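Local coordinates for DUF4276 family protein (Pyrococcus horikoshii, PDB 2P62) that is of unknown function but belongs to a Toprim-like family, a grouping whose better-known members act on nucleic acids, at residues V19-L24 / L60-A65; S77-V82 / V129-Y134; V146-K149 / E153-L156; H191-A196 / S205-K210. All coordinates share one frame; numbering follows the deposited sequence.

Contact 1. Residues V19-L24 / L60-A65; sequences VLLEKL and LVIIHA
Leu-21, near the end of helix 11-23, meets Leu-60 and Ile-62 on strand 58-63. Its CD1 methyl does most of the touching. It lies 3.6 Å from Leu-60 CD1 and 4.1 Å from Ile-62 CD1. The two approaches differ. The side chains of Leu-21 and Leu-60 cross obliquely, and Leu-60 CD1 is also 4.1 Å from Leu-21 CD2, placing it against both branches of the fork. Leu-21 and Ile-62 instead reach toward each other and meet tip to tip. In Ile-62, CG1 lies opposite the carbonyl carbon (chi1 -50°) and the chain beyond it is extended (chi2 175°), which carries CD1 out to the helix.

All three touching residues are buried. Strand alternation sets their places: Leu-60 and Ile-62 point to the helix, while Val-61 between them packs on Ile-3 and Leu-5 of strand 2-7. Backbone bonds fix the strand on both flanks, with Leu-60 and Ile-62 paired to strand 51-55 and Val-61 paired to strand 2-7. Leu-53 touches both Leu-21 and Ile-62 and so widens the apolar patch. On the helix, Leu-20 turns to Leu-223 and Leu-227 of helix 220-229.

Only methyl carbons meet here. The contact therefore rests on dispersion and exclusion of water, and the backbone pairing of the sheet, not a directional side-chain bond, holds the strand side in place.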
loop_
_atom_site.group_PDB
_atom_site.type_symbol
_atom_site.label_atom_id
_atom_site.label_comp_id
_atom_site.label_asym_id
_atom_site.label_seq_id
_atom_site.Cartn_x
_atom_site.Cartn_y
_atom_site.Cartn_z
ATOM N N VAL A 19 -10.490 3.268 -11.114
ATOM C CA VAL A 19 -9.927 4.014 -12.233
ATOM C C VAL A 19 -10.790 3.855 -13.493
ATOM O O VAL A 19 -10.969 4.805 -14.254
ATOM C CB VAL A 19 -8.438 3.624 -12.512
ATOM C CG1 VAL A 19 -8.319 2.151 -12.902
ATOM C CG2 VAL A 19 -7.866 4.530 -13.598
ATOM N N LEU A 20 -11.347 2.670 -13.713
ATOM C CA LEU A 20 -12.196 2.485 -14.880
ATOM C C LEU A 20 -13.499 3.266 -14.730
ATOM O O LEU A 20 -13.925 3.952 -15.656
ATOM C CB LEU A 20 -12.529 1.012 -15.081
ATOM C CG LEU A 20 -11.369 0.083 -15.434
ATOM C CD1 LEU A 20 -11.841 -1.341 -15.231
ATOM C CD2 LEU A 20 -10.881 0.320 -16.867
ATOM N N LEU A 21 -14.131 3.160 -13.565
ATOM C CA LEU A 21 -15.400 3.840 -13.314
ATOM C C LEU A 21 -15.290 5.366 -13.339
ATOM O O LEU A 21 -16.237 6.047 -13.719
ATOM C CB LEU A 21 -15.991 3.379 -11.976
ATOM C CG LEU A 21 -16.443 1.916 -11.874
ATOM C CD1 LEU A 21 -16.935 1.615 -10.464
ATOM C CD2 LEU A 21 -17.547 1.657 -12.895
ATOM N N GLU A 22 -14.137 5.896 -12.935
ATOM C CA GLU A 22 -13.912 7.339 -12.931
ATOM C C GLU A 22 -13.407 7.836 -14.285
ATOM O O GLU A 22 -14.086 8.597 -14.977
ATOM C CB GLU A 22 -12.893 7.732 -11.846
ATOM C CG GLU A 22 -13.424 7.618 -10.412
ATOM C CD GLU A 22 -12.442 8.089 -9.329
ATOM O OE1 GLU A 22 -12.848 8.128 -8.150
ATOM O OE2 GLU A 22 -11.277 8.418 -9.636
ATOM N N LYS A 23 -12.223 7.369 -14.665
ATOM C CA LYS A 23 -11.579 7.791 -15.898
ATOM C C LYS A 23 -12.190 7.308 -17.202
ATOM O O LYS A 23 -11.947 7.892 -18.256
ATOM C CB LYS A 23 -10.096 7.415 -15.843
ATOM C CG LYS A 23 -9.350 8.034 -14.655
ATOM C CD LYS A 23 -9.399 9.567 -14.678
ATOM C CE LYS A 23 -8.598 10.199 -13.527
ATOM N NZ LYS A 23 -9.194 9.934 -12.192
ATOM N N LEU A 24 -12.991 6.256 -17.138
ATOM C CA LEU A 24 -13.611 5.736 -18.347
ATOM C C LEU A 24 -15.117 6.010 -18.414
ATOM O O LEU A 24 -15.648 6.261 -19.491
ATOM C CB LEU A 24 -13.352 4.238 -18.449
ATOM C CG LEU A 24 -13.582 3.624 -19.827
ATOM C CD1 LEU A 24 -12.547 4.161 -20.820
ATOM C CD2 LEU A 24 -13.472 2.122 -19.718
ATOM N N LEU A 60 -22.394 4.414 -6.665
ATOM C CA LEU A 60 -21.741 3.120 -6.526
ATOM C C LEU A 60 -20.971 3.111 -5.216
ATOM O O LEU A 60 -20.059 3.912 -5.011
ATOM C CB LEU A 60 -20.777 2.869 -7.684
ATOM C CG LEU A 60 -21.429 2.827 -9.065
ATOM C CD1 LEU A 60 -20.357 2.773 -10.127
ATOM C CD2 LEU A 60 -22.371 1.639 -9.162
ATOM N N VAL A 61 -21.360 2.210 -4.322
ATOM C CA VAL A 61 -20.708 2.075 -3.034
ATOM C C VAL A 61 -19.798 0.860 -3.128
ATOM O O VAL A 61 -20.267 -0.267 -3.242
ATOM C CB VAL A 61 -21.747 1.871 -1.913
ATOM C CG1 VAL A 61 -21.042 1.727 -0.570
ATOM C CG2 VAL A 61 -22.710 3.064 -1.878
ATOM N N ILE A 62 -18.493 1.099 -3.094
ATOM C CA ILE A 62 -17.505 0.032 -3.198
ATOM C C ILE A 62 -16.854 -0.238 -1.846
ATOM O O ILE A 62 -16.376 0.687 -1.189
ATOM C CB ILE A 62 -16.400 0.424 -4.193
ATOM C CG1 ILE A 62 -17.036 0.902 -5.496
ATOM C CG2 ILE A 62 -15.459 -0.747 -4.442
ATOM C CD1 ILE A 62 -16.045 1.423 -6.471
ATOM N N ILE A 63 -16.835 -1.504 -1.437
ATOM C CA ILE A 63 -16.216 -1.886 -0.169
ATOM C C ILE A 63 -15.248 -3.036 -0.391
ATOM O O ILE A 63 -15.439 -3.845 -1.298
ATOM C CB ILE A 63 -17.260 -2.353 0.885
ATOM C CG1 ILE A 63 -18.019 -3.573 0.371
ATOM C CG2 ILE A 63 -18.237 -1.245 1.186
ATOM C CD1 ILE A 63 -19.019 -4.121 1.363
ATOM N N HIS A 64 -14.213 -3.103 0.442
ATOM C CA HIS A 64 -13.219 -4.171 0.367
ATOM C C HIS A 64 -12.724 -4.511 1.770
ATOM O O HIS A 64 -13.098 -3.845 2.736
ATOM C CB HIS A 64 -12.029 -3.755 -0.494
ATOM C CG HIS A 64 -11.154 -2.720 0.141
ATOM N ND1 HIS A 64 -11.436 -1.372 0.094
ATOM C CD2 HIS A 64 -10.008 -2.840 0.851
ATOM C CE1 HIS A 64 -10.501 -0.707 0.746
ATOM N NE2 HIS A 64 -9.623 -1.574 1.215
ATOM N N ALA A 65 -11.875 -5.537 1.869
ATOM C CA ALA A 65 -11.314 -5.995 3.148
ATOM C C ALA A 65 -12.421 -6.132 4.193
ATOM O O ALA A 65 -12.238 -5.802 5.369
ATOM C CB ALA A 65 -10.233 -5.017 3.638
#

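Contact 2. Residues S77-V82 / V129-Y134; sequences SVLDSV and VKIYPY
Val-82 and Val-129 make the closest approach between segments 77-82 and 129-134. One methyl of Val-129 is the bump, and it comes in from the flank. Val-129 CG2 rests against the side of the Val-82 fork, near CB and both methyls, at 3.7 Å from Val-82 CG1 and 3.9 Å from Val-82 CG2.

One turn back along the helix, Leu-79 fits more loosely. Its CD1 methyl bridges two strand residues, at 4.3 Å from Val-129 CB and 4.3 Å from Ile-131 CD1. The side chain leaves the helix at an angle. Its chi1 (-101°) and chi2 (34°) both lie off the staggered values, and together they put CD1 beside the strand. Leu-112 and Thr-126 each touch both Leu-79 and Ile-131, and Val-89 packs on Val-82.

The helix and strand segments run nearly antiparallel, at 162°, with their axes 10.9 Å apart at closest approach. Val-129 and Ile-131 face the helix, while Tyr-132 stacks its ring with that of Tyr-93.

Helix 71-84 links strand 58-63 to strand 89-97, both parallel to strand 2-7 in the sheet. This is a beta-alpha-beta crossover. Strand 129-136 is the parallel neighbour of strand 89-97, and the crossover helix covers it as well. The helix packs on the sheet face as in other alpha/beta folds, consistent with the Toprim-like assignment.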
loop_
_atom_site.group_PDB
_atom_site.type_symbol
_atom_site.label_atom_id
_atom_site.label_comp_id
_atom_site.label_asym_id
_atom_site.label_seq_id
_atom_site.Cartn_x
_atom_site.Cartn_y
_atom_site.Cartn_z
ATOM N N SER A 77 -27.819 -7.859 6.007
ATOM C CA SER A 77 -28.211 -6.527 6.422
ATOM C C SER A 77 -28.829 -5.759 5.266
ATOM O O SER A 77 -29.986 -5.352 5.337
ATOM C CB SER A 77 -27.006 -5.743 6.938
ATOM O OG SER A 77 -26.300 -6.459 7.926
ATOM N N VAL A 78 -28.054 -5.554 4.203
ATOM C CA VAL A 78 -28.542 -4.796 3.053
ATOM C C VAL A 78 -29.885 -5.337 2.553
ATOM O O VAL A 78 -30.842 -4.576 2.388
ATOM C CB VAL A 78 -27.502 -4.776 1.886
ATOM C CG1 VAL A 78 -28.066 -4.024 0.709
ATOM C CG2 VAL A 78 -26.208 -4.096 2.335
ATOM N N LEU A 79 -29.958 -6.649 2.339
ATOM C CA LEU A 79 -31.181 -7.303 1.878
ATOM C C LEU A 79 -32.358 -7.068 2.824
ATOM O O LEU A 79 -33.472 -6.792 2.384
ATOM C CB LEU A 79 -30.941 -8.806 1.732
ATOM C CG LEU A 79 -30.689 -9.434 0.364
ATOM C CD1 LEU A 79 -29.921 -8.505 -0.545
ATOM C CD2 LEU A 79 -29.944 -10.732 0.581
ATOM N N ASP A 80 -32.123 -7.202 4.125
ATOM C CA ASP A 80 -33.194 -6.981 5.095
ATOM C C ASP A 80 -33.599 -5.500 5.053
ATOM O O ASP A 80 -34.789 -5.171 5.064
ATOM C CB ASP A 80 -32.742 -7.390 6.510
ATOM C CG ASP A 80 -32.719 -8.919 6.712
ATOM O OD1 ASP A 80 -32.017 -9.382 7.635
ATOM O OD2 ASP A 80 -33.415 -9.662 5.974
ATOM N N SER A 81 -32.615 -4.607 4.986
ATOM C CA SER A 81 -32.914 -3.182 4.921
ATOM C C SER A 81 -33.750 -2.893 3.670
ATOM O O SER A 81 -34.667 -2.074 3.710
ATOM C CB SER A 81 -31.619 -2.359 4.898
ATOM O OG SER A 81 -30.852 -2.571 6.073
ATOM N N VAL A 82 -33.446 -3.564 2.563
ATOM C CA VAL A 82 -34.211 -3.345 1.341
ATOM C C VAL A 82 -35.642 -3.872 1.510
ATOM O O VAL A 82 -36.602 -3.236 1.082
ATOM C CB VAL A 82 -33.542 -4.027 0.110
ATOM C CG1 VAL A 82 -34.434 -3.882 -1.128
ATOM C CG2 VAL A 82 -32.186 -3.397 -0.161
ATOM N N VAL A 129 -33.618 -7.411 -5.303
ATOM C CA VAL A 129 -32.241 -6.973 -5.545
ATOM C C VAL A 129 -31.474 -7.925 -6.466
ATOM O O VAL A 129 -31.428 -9.132 -6.221
ATOM C CB VAL A 129 -31.460 -6.843 -4.196
ATOM C CG1 VAL A 129 -29.990 -6.564 -4.455
ATOM C CG2 VAL A 129 -32.067 -5.726 -3.340
ATOM N N LYS A 130 -30.867 -7.377 -7.518
ATOM C CA LYS A 130 -30.085 -8.185 -8.450
ATOM C C LYS A 130 -28.659 -8.396 -7.938
ATOM O O LYS A 130 -27.872 -7.458 -7.864
ATOM C CB LYS A 130 -30.035 -7.527 -9.834
ATOM C CG LYS A 130 -31.321 -7.620 -10.623
ATOM C CD LYS A 130 -31.141 -7.064 -12.021
ATOM C CE LYS A 130 -32.473 -7.021 -12.745
ATOM N NZ LYS A 130 -33.476 -6.299 -11.914
ATOM N N ILE A 131 -28.328 -9.633 -7.585
ATOM C CA ILE A 131 -26.994 -9.945 -7.093
ATOM C C ILE A 131 -26.158 -10.571 -8.210
ATOM O O ILE A 131 -26.511 -11.614 -8.768
ATOM C CB ILE A 131 -27.083 -10.883 -5.877
ATOM C CG1 ILE A 131 -27.932 -10.204 -4.788
ATOM C CG2 ILE A 131 -25.678 -11.184 -5.343
ATOM C CD1 ILE A 131 -28.369 -11.105 -3.596
ATOM N N TYR A 132 -25.053 -9.914 -8.544
ATOM C CA TYR A 132 -24.190 -10.390 -9.608
ATOM C C TYR A 132 -22.883 -10.986 -9.129
ATOM O O TYR A 132 -21.973 -10.275 -8.714
ATOM C CB TYR A 132 -23.878 -9.260 -10.594
ATOM C CG TYR A 132 -25.056 -8.781 -11.406
ATOM C CD1 TYR A 132 -25.423 -9.427 -12.591
ATOM C CD2 TYR A 132 -25.797 -7.657 -11.008
ATOM C CE1 TYR A 132 -26.490 -8.964 -13.358
ATOM C CE2 TYR A 132 -26.868 -7.192 -11.772
ATOM C CZ TYR A 132 -27.203 -7.849 -12.944
ATOM O OH TYR A 132 -28.243 -7.378 -13.711
ATOM N N PRO A 133 -22.788 -12.313 -9.146
ATOM C CA PRO A 133 -21.534 -12.931 -8.710
ATOM C C PRO A 133 -20.594 -12.953 -9.921
ATOM O O PRO A 133 -20.964 -13.415 -10.999
ATOM C CB PRO A 133 -21.967 -14.317 -8.227
ATOM C CG PRO A 133 -23.229 -14.598 -9.004
ATOM C CD PRO A 133 -23.914 -13.267 -9.144
ATOM N N TYR A 134 -19.391 -12.417 -9.756
ATOM C CA TYR A 134 -18.456 -12.370 -10.867
ATOM C C TYR A 134 -17.058 -12.858 -10.522
ATOM O O TYR A 134 -16.468 -12.435 -9.530
ATOM C CB TYR A 134 -18.393 -10.942 -11.411
ATOM C CG TYR A 134 -17.529 -10.777 -12.634
ATOM C CD1 TYR A 134 -16.183 -10.425 -12.519
ATOM C CD2 TYR A 134 -18.049 -10.997 -13.911
ATOM C CE1 TYR A 134 -15.375 -10.293 -13.650
ATOM C CE2 TYR A 134 -17.248 -10.872 -15.048
ATOM C CZ TYR A 134 -15.916 -10.519 -14.909
ATOM O OH TYR A 134 -15.127 -10.378 -16.026
#

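Contact 3. Residues V146-K149 / E153-L156; sequences VKEK and ELSL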
loop_
_atom_site.group_PDB
_atom_site.type_symbol
_atom_site.label_atom_id
_atom_site.label_comp_id
_atom_site.label_asym_id
_atom_site.label_seq_id
_atom_site.Cartn_x
_atom_site.Cartn_y
_atom_site.Cartn_z
ATOM N N VAL A 146 4.822 -17.948 -17.070
ATOM C CA VAL A 146 3.817 -17.498 -16.114
ATOM C C VAL A 146 2.746 -18.557 -15.847
ATOM O O VAL A 146 2.142 -19.087 -16.773
ATOM C CB VAL A 146 3.126 -16.204 -16.609
ATOM C CG1 VAL A 146 2.169 -15.688 -15.544
ATOM C CG2 VAL A 146 4.174 -15.146 -16.950
ATOM N N LYS A 147 2.517 -18.856 -14.571
ATOM C CA LYS A 147 1.511 -19.836 -14.189
ATOM C C LYS A 147 0.128 -19.339 -14.568
ATOM O O LYS A 147 -0.140 -18.138 -14.573
ATOM C CB LYS A 147 1.564 -20.113 -12.686
ATOM C CG LYS A 147 2.784 -20.886 -12.254
ATOM C CD LYS A 147 2.753 -21.180 -10.766
ATOM C CE LYS A 147 3.961 -22.008 -10.346
ATOM N NZ LYS A 147 3.943 -22.320 -8.887
ATOM N N GLU A 148 -0.757 -20.276 -14.875
ATOM C CA GLU A 148 -2.110 -19.934 -15.283
ATOM C C GLU A 148 -3.022 -19.795 -14.056
ATOM O O GLU A 148 -3.864 -20.653 -13.798
ATOM C CB GLU A 148 -2.614 -21.023 -16.234
ATOM C CG GLU A 148 -3.450 -20.525 -17.390
ATOM C CD GLU A 148 -2.703 -19.571 -18.308
ATOM O OE1 GLU A 148 -1.635 -19.946 -18.835
ATOM O OE2 GLU A 148 -3.190 -18.439 -18.507
ATOM N N LYS A 149 -2.842 -18.723 -13.287
ATOM C CA LYS A 149 -3.672 -18.504 -12.105
ATOM C C LYS A 149 -4.721 -17.444 -12.431
ATOM O O LYS A 149 -4.394 -16.287 -12.694
ATOM C CB LYS A 149 -2.802 -18.079 -10.919
ATOM C CG LYS A 149 -1.615 -19.016 -10.690
ATOM C CD LYS A 149 -0.816 -18.669 -9.430
ATOM C CE LYS A 149 -1.625 -18.922 -8.163
ATOM N NZ LYS A 149 -0.801 -18.722 -6.943
ATOM N N GLU A 153 -4.698 -10.282 -11.186
ATOM C CA GLU A 153 -3.379 -10.068 -11.750
ATOM C C GLU A 153 -3.198 -10.700 -13.134
ATOM O O GLU A 153 -2.477 -10.161 -13.974
ATOM C CB GLU A 153 -2.323 -10.568 -10.766
ATOM C CG GLU A 153 -2.193 -9.695 -9.511
ATOM C CD GLU A 153 -3.311 -9.884 -8.476
ATOM O OE1 GLU A 153 -3.238 -9.196 -7.426
ATOM O OE2 GLU A 153 -4.243 -10.704 -8.691
ATOM N N LEU A 154 -3.867 -11.829 -13.369
ATOM C CA LEU A 154 -3.788 -12.508 -14.656
ATOM C C LEU A 154 -4.340 -11.582 -15.744
ATOM O O LEU A 154 -3.780 -11.480 -16.831
ATOM C CB LEU A 154 -4.578 -13.824 -14.629
ATOM C CG LEU A 154 -4.230 -14.777 -15.790
ATOM C CD1 LEU A 154 -2.783 -15.206 -15.632
ATOM C CD2 LEU A 154 -5.150 -15.996 -15.807
ATOM N N SER A 155 -5.436 -10.900 -15.446
ATOM C CA SER A 155 -6.018 -9.964 -16.401
ATOM C C SER A 155 -5.064 -8.786 -16.602
ATOM O O SER A 155 -4.888 -8.313 -17.724
ATOM C CB SER A 155 -7.362 -9.448 -15.891
ATOM O OG SER A 155 -8.276 -10.509 -15.696
ATOM N N LEU A 156 -4.471 -8.305 -15.509
ATOM C CA LEU A 156 -3.519 -7.191 -15.558
ATOM C C LEU A 156 -2.313 -7.611 -16.392
ATOM O O LEU A 156 -1.754 -6.817 -17.142
ATOM C CB LEU A 156 -3.052 -6.811 -14.141
ATOM C CG LEU A 156 -3.695 -5.630 -13.386
ATOM C CD1 LEU A 156 -3.376 -4.322 -14.114
ATOM C CD2 LEU A 156 -5.184 -5.819 -13.273
#
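The backbone oxygen of Lys-149 is set against the whole side chain of Leu-154. It lies 3.1 Å from Leu-154 CB, 3.2 Å from Leu-154 CD2 and 3.5 Å from Leu-154 CD1. A polar atom thus faces carbon where an apolar partner might be expected. Leu-154 has CG opposite its backbone N (chi1 -164°), which turns the fork toward the loop and sets both methyls beside this carbonyl.

The loop comes to the helix through an inverse gamma turn centred on Glu-148, closed by a weak bond from Lys-149 N to Lys-147 O at 3.0 Å. The Glu-148 side chain bends at chi2 and crosses Leu-154 at about a right angle, with OE2 4.1 Å from Leu-154 CD2. That OE2 atom accepts a hydrogen bond from Leu-141 N, and Leu-141 also packs on Leu-154. Lys-147 sends its amine to a salt bridge with Asp-182.

An alanine in place of Leu-154 keeps only CB, and would probably open a gap beside the Lys-149 carbonyl and leave the turn less firmly braced.

The two segments are held together by shape, not by a polar bond between them: the Lys-149 carbonyl is packed against the CH groups of a buried leucine.

Contact 4. Residues H191-A196 / S205-K210; sequences HILSIA and SGLYEK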
loop_
_atom_site.group_PDB
_atom_site.type_symbol
_atom_site.label_atom_id
_atom_site.label_comp_id
_atom_site.label_asym_id
_atom_site.label_seq_id
_atom_site.Cartn_x
_atom_site.Cartn_y
_atom_site.Cartn_z
ATOM N N HIS A 191 5.177 -7.202 -10.422
ATOM C CA HIS A 191 6.366 -6.516 -9.952
ATOM C C HIS A 191 7.322 -6.187 -11.086
ATOM O O HIS A 191 8.092 -5.233 -10.987
ATOM C CB HIS A 191 7.066 -7.338 -8.876
ATOM C CG HIS A 191 6.356 -7.311 -7.564
ATOM N ND1 HIS A 191 5.545 -8.338 -7.133
ATOM C CD2 HIS A 191 6.270 -6.342 -6.623
ATOM C CE1 HIS A 191 4.990 -8.004 -5.983
ATOM N NE2 HIS A 191 5.412 -6.797 -5.651
ATOM N N ILE A 192 7.277 -6.969 -12.160
ATOM C CA ILE A 192 8.128 -6.702 -13.306
ATOM C C ILE A 192 7.548 -5.462 -13.960
ATOM O O ILE A 192 8.282 -4.610 -14.463
ATOM C CB ILE A 192 8.101 -7.861 -14.311
ATOM C CG1 ILE A 192 8.709 -9.103 -13.668
ATOM C CG2 ILE A 192 8.842 -7.466 -15.590
ATOM C CD1 ILE A 192 8.765 -10.284 -14.580
ATOM N N LEU A 193 6.219 -5.368 -13.938
ATOM C CA LEU A 193 5.516 -4.219 -14.504
ATOM C C LEU A 193 5.926 -2.937 -13.764
ATOM O O LEU A 193 6.062 -1.888 -14.384
ATOM C CB LEU A 193 3.993 -4.408 -14.405
ATOM C CG LEU A 193 3.117 -3.251 -14.919
ATOM C CD1 LEU A 193 3.305 -3.091 -16.423
ATOM C CD2 LEU A 193 1.645 -3.518 -14.613
ATOM N N SER A 194 6.123 -3.016 -12.447
ATOM C CA SER A 194 6.527 -1.843 -11.672
ATOM C C SER A 194 7.879 -1.334 -12.173
ATOM O O SER A 194 8.121 -0.125 -12.263
ATOM C CB SER A 194 6.649 -2.182 -10.182
ATOM O OG SER A 194 5.412 -2.548 -9.615
ATOM N N ILE A 195 8.760 -2.275 -12.483
ATOM C CA ILE A 195 10.088 -1.956 -12.976
ATOM C C ILE A 195 10.010 -1.425 -14.400
ATOM O O ILE A 195 10.668 -0.439 -14.742
ATOM C CB ILE A 195 10.975 -3.202 -12.951
ATOM C CG1 ILE A 195 11.119 -3.690 -11.505
ATOM C CG2 ILE A 195 12.309 -2.904 -13.611
ATOM C CD1 ILE A 195 11.831 -5.030 -11.364
ATOM N N ALA A 196 9.195 -2.071 -15.229
ATOM C CA ALA A 196 9.048 -1.657 -16.619
ATOM C C ALA A 196 8.444 -0.269 -16.749
ATOM O O ALA A 196 8.659 0.406 -17.751
ATOM C CB ALA A 196 8.197 -2.665 -17.382
ATOM N N SER A 205 -1.496 -1.269 -6.075
ATOM C CA SER A 205 -2.814 -0.726 -6.353
ATOM C C SER A 205 -2.662 0.653 -6.979
ATOM O O SER A 205 -3.409 1.014 -7.884
ATOM C CB SER A 205 -3.636 -0.633 -5.064
ATOM O OG SER A 205 -3.019 0.213 -4.102
ATOM N N GLY A 206 -1.688 1.419 -6.491
ATOM C CA GLY A 206 -1.452 2.748 -7.028
ATOM C C GLY A 206 -0.938 2.689 -8.455
ATOM O O GLY A 206 -1.187 3.590 -9.258
ATOM N N LEU A 207 -0.214 1.622 -8.771
ATOM C CA LEU A 207 0.335 1.434 -10.107
ATOM C C LEU A 207 -0.783 1.152 -11.116
ATOM O O LEU A 207 -0.757 1.644 -12.246
ATOM C CB LEU A 207 1.346 0.278 -10.100
ATOM C CG LEU A 207 1.842 -0.222 -11.465
ATOM C CD1 LEU A 207 2.576 0.902 -12.209
ATOM C CD2 LEU A 207 2.744 -1.423 -11.260
ATOM N N TYR A 208 -1.769 0.364 -10.703
ATOM C CA TYR A 208 -2.885 0.032 -11.586
ATOM C C TYR A 208 -3.639 1.299 -12.005
ATOM O O TYR A 208 -3.960 1.474 -13.188
ATOM C CB TYR A 208 -3.809 -0.980 -10.893
ATOM C CG TYR A 208 -3.075 -2.232 -10.449
ATOM C CD1 TYR A 208 -3.584 -3.042 -9.436
ATOM C CD2 TYR A 208 -1.836 -2.580 -11.010
ATOM C CE1 TYR A 208 -2.877 -4.160 -8.986
ATOM C CE2 TYR A 208 -1.120 -3.701 -10.566
ATOM C CZ TYR A 208 -1.647 -4.480 -9.551
ATOM O OH TYR A 208 -0.954 -5.560 -9.050
ATOM N N GLU A 209 -3.907 2.177 -11.036
ATOM C CA GLU A 209 -4.594 3.449 -11.288
ATOM C C GLU A 209 -3.785 4.291 -12.266
ATOM O O GLU A 209 -4.317 4.805 -13.249
ATOM C CB GLU A 209 -4.768 4.256 -9.987
ATOM C CG GLU A 209 -5.822 3.714 -9.022
ATOM C CD GLU A 209 -5.975 4.555 -7.752
ATOM O OE1 GLU A 209 -6.270 5.766 -7.865
ATOM O OE2 GLU A 209 -5.798 3.998 -6.644
ATOM N N LYS A 210 -2.493 4.429 -11.988
ATOM C CA LYS A 210 -1.617 5.215 -12.841
ATOM C C LYS A 210 -1.520 4.623 -14.247
ATOM O O LYS A 210 -1.826 5.294 -15.231
ATOM C CB LYS A 210 -0.221 5.303 -12.225
ATOM C CG LYS A 210 0.712 6.214 -12.987
ATOM C CD LYS A 210 2.107 6.198 -12.408
ATOM C CE LYS A 210 3.054 7.048 -13.251
ATOM N NZ LYS A 210 4.479 6.709 -12.952
#
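Leu-207 of helix 204-218 packs on Leu-193 and Ser-194 of helix 186-196. The two are consecutive helices joined by a short loop, in the helical part of the chain. Leu-207 has the most surface buried here, followed by Leu-193 and Ser-194. One methyl, Leu-207 CD2, makes all the close approaches. With CG opposite its backbone N (chi1 170°), the fork of Leu-207 is directed at helix 186-196.

Leu-193 receives it from one side. Leu-193 CD2 lies 4.1 Å from Leu-207 CD2, and the two side chains are inclined to each other. Tyr-199, in the connecting loop, also packs on Leu-207.

Both helices reach the second subunit. His-191 meets His-191 of the second subunit with the ring planes at about 40°, and Ser-194 packs on that same histidine of the neighbour. Ser-205 N bonds to Asp-202 OD1 of that chain. Cys-203, in the connecting loop, forms an interchain disulfide.

Ser-194 completes the seat for the methyl. Its hydroxyl makes a weak hydrogen bond to Met-190 O in its own helix. Leu-207 CD2 rests 3.8 Å from Ser-194 CA and 3.3 Å from Ser-194 OG.

The four contacts follow one another along the chain, each closing before the next opens. Contacts 1 and 2 each set a helix on the same mixed sheet. Their centres are 18 Å apart, and strand 58-63 of contact 1 leads into helix 71-84 of contact 2. Contacts 3 and 4 belong to the helical part that follows strand 129-136, with centres 15 Å apart. They touch through Leu-156 CD1 and Tyr-208 CD2, 3.9 Å apart. Val-19 CG2 lies 3.6 Å from Glu-209 O, joining contact 1 to contact 4. Contacts 2 and 4 are farthest apart, about 33 Å between centres. Of the four, only contact 4 touches the second subunit, in the helical part.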